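Local coordinates for protein hydroxyglutarate synthase (Pseudomonas putida, PDB 6W1H) that converts 2-oxoadipate and dioxygen into D-2-hydroxyglutarate and carbon dioxide with the help of an iron(II) cofactor, a step in D-lysine breakdown, at residues P261-Q266 against D398-S403. Sequence-based numbering, arbitrary orientation.
With OOG (2-oxoadipic acid), chain C.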
# COMPACT_ATOMS: atom_id res chain seq x y z
N PRO A 261 11.30 -11.59 6.88
CA PRO A 261 11.11 -10.14 6.73
C PRO A 261 9.99 -9.61 7.60
O PRO A 261 9.07 -10.33 8.00
CB PRO A 261 10.79 -9.99 5.24
CG PRO A 261 11.47 -11.14 4.61
CD PRO A 261 11.30 -12.27 5.56
N ILE A 262 10.09 -8.31 7.90
CA ILE A 262 9.12 -7.61 8.73
C ILE A 262 8.68 -6.35 7.98
O ILE A 262 9.46 -5.75 7.23
CB ILE A 262 9.68 -7.28 10.14
CG1 ILE A 262 10.99 -6.48 10.04
CG2 ILE A 262 9.86 -8.57 10.92
CD1 ILE A 262 11.62 -6.11 11.38
N LEU A 263 7.43 -5.92 8.23
CA LEU A 263 6.85 -4.76 7.57
C LEU A 263 7.01 -4.91 6.07
O LEU A 263 6.54 -5.90 5.51
CB LEU A 263 7.42 -3.45 8.13
CG LEU A 263 7.24 -3.25 9.63
CD1 LEU A 263 7.86 -1.90 10.05
CD2 LEU A 263 5.78 -3.32 10.08
N LEU A 264 7.63 -3.94 5.40
CA LEU A 264 7.94 -4.07 3.99
C LEU A 264 9.25 -3.37 3.69
O LEU A 264 9.77 -2.60 4.51
CB LEU A 264 6.82 -3.49 3.12
CG LEU A 264 6.56 -1.99 3.16
CD1 LEU A 264 7.54 -1.21 2.31
CD2 LEU A 264 5.14 -1.70 2.68
N ARG A 265 9.82 -3.70 2.53
CA ARG A 265 10.99 -3.05 1.97
C ARG A 265 10.58 -2.45 0.64
O ARG A 265 9.72 -3.01 -0.08
CB ARG A 265 12.14 -4.04 1.75
CG ARG A 265 12.57 -4.80 3.00
CD ARG A 265 13.82 -5.65 2.77
NE ARG A 265 15.02 -4.82 2.73
CZ ARG A 265 16.14 -5.11 2.08
NH1 ARG A 265 16.25 -6.25 1.42
NH2 ARG A 265 17.15 -4.27 2.16
N GLN A 266 11.19 -1.31 0.31
CA GLN A 266 10.78 -0.55 -0.87
C GLN A 266 11.95 0.16 -1.51
O GLN A 266 12.92 0.51 -0.85
CB GLN A 266 9.71 0.48 -0.48
CG GLN A 266 9.33 1.47 -1.57
CD GLN A 266 10.25 2.70 -1.62
OE1 GLN A 266 11.30 2.76 -0.95
NE2 GLN A 266 9.86 3.69 -2.42
N ASP A 398 -0.12 -2.74 5.29
CA ASP A 398 -0.14 -1.29 5.42
C ASP A 398 1.14 -0.69 4.85
O ASP A 398 1.73 -1.26 3.92
CB ASP A 398 -0.40 -0.93 6.87
CG ASP A 398 -1.67 -1.54 7.38
OD1 ASP A 398 -2.72 -1.16 6.85
OD2 ASP A 398 -1.59 -2.43 8.29
N PHE A 399 1.55 0.47 5.36
CA PHE A 399 2.59 1.27 4.75
C PHE A 399 3.54 1.85 5.80
O PHE A 399 3.15 2.09 6.94
CB PHE A 399 1.95 2.41 3.92
CG PHE A 399 1.08 1.92 2.82
CD1 PHE A 399 -0.25 1.60 3.06
CD2 PHE A 399 1.59 1.74 1.55
CE1 PHE A 399 -1.05 1.11 2.02
CE2 PHE A 399 0.81 1.27 0.53
CZ PHE A 399 -0.51 0.95 0.76
N LEU A 400 4.79 2.00 5.43
CA LEU A 400 5.79 2.52 6.36
C LEU A 400 5.44 3.90 6.90
O LEU A 400 5.59 4.10 8.11
CB LEU A 400 7.18 2.48 5.73
CG LEU A 400 7.73 1.11 5.35
CD1 LEU A 400 9.08 1.29 4.66
CD2 LEU A 400 7.83 0.22 6.54
N PRO A 401 5.06 4.91 6.08
CA PRO A 401 5.00 4.95 4.61
C PRO A 401 6.26 5.56 3.97
O PRO A 401 7.13 6.10 4.67
CB PRO A 401 3.84 5.91 4.36
CG PRO A 401 3.99 6.94 5.48
CD PRO A 401 4.61 6.19 6.66
N VAL A 402 6.38 5.51 2.65
CA VAL A 402 7.53 5.97 1.85
C VAL A 402 6.96 6.64 0.60
O VAL A 402 5.93 6.38 0.21
CB VAL A 402 8.47 4.79 1.52
CG1 VAL A 402 7.83 3.73 0.63
CG2 VAL A 402 9.79 5.26 0.90
N SER A 403 7.65 7.59 0.05
CA SER A 403 7.22 8.30 -1.15
C SER A 403 8.15 7.96 -2.31
O SER A 403 9.35 8.26 -2.25
CB SER A 403 7.21 9.82 -0.91
OG SER A 403 6.62 10.51 -2.01
C2 OOG C . 3.36 8.18 -1.29
C3 OOG C . 2.16 7.49 -0.68
C4 OOG C . 2.59 6.35 0.24
C6 OOG C . 3.86 4.05 0.06
O4 OOG C . 4.11 4.11 1.32
O3 OOG C . 4.31 3.13 -0.69
C5 OOG C . 2.98 5.11 -0.58
C1 OOG C . 2.96 9.48 -2.00
O1 OOG C . 3.81 10.22 -2.40
O2 OOG C . 1.63 9.84 -2.20
O5 OOG C . 2.61 4.91 -1.69
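Leu-263 opens the contact by laying its CB against a methyl of Leu-400, CD2, at 4.0 Å, while Tyr-310 of helix 304-321 packs on both leucines. At Leu-264, where strand 264-276 begins, the two branches part company. CD1 presses on CD1 of Leu-400 at 3.8 Å, and CD2 reaches back to the carbonyl O of Asp-398, which accepts a hydrogen bond from Arg-298. With chi1 at 66°, CG of Leu-264 is wedged between its own backbone N and carbonyl carbon, and from there the fork spans the backbone from Asp-398 to Leu-400. The backbone O of Leu-264 is buried under the Leu-400 methyls without a polar partner.

In this enzyme of the glyoxalase clan, strand 264-276, paired antiparallel with strand 287-298, packs through leucines against the substrate-binding loop that carries the cis peptide bond between Leu-400 and Pro-401, an arrangement consistent with holding that loop in place. 2-Oxoadipate lies against another flank of the same loop. The backbone N of Val-402 gives O4 of 2-oxoadipate a nearly straight hydrogen bond (3.0 Å, 171°), and OG of Ser-403 donates to O1 at the far carboxylate of 2-oxoadipate.

Further along the strand, Gln-266 replaces leucine methyls with a flat amide. Its CG stands anti to the backbone N (chi1 172°), and a bend at chi2 turns one face of the amide to both methyls of Val-402, with CD 3.5 Å from CG1. NE2 of Gln-266 meanwhile donates to OE2 of the iron ligand Glu-294, making the glutamine a second-shell residue. An alanine here is likely to leave the Val-402 methyls without their amide backing and the Glu-294 carboxylate without this hydrogen bond, freer to turn beside the metal.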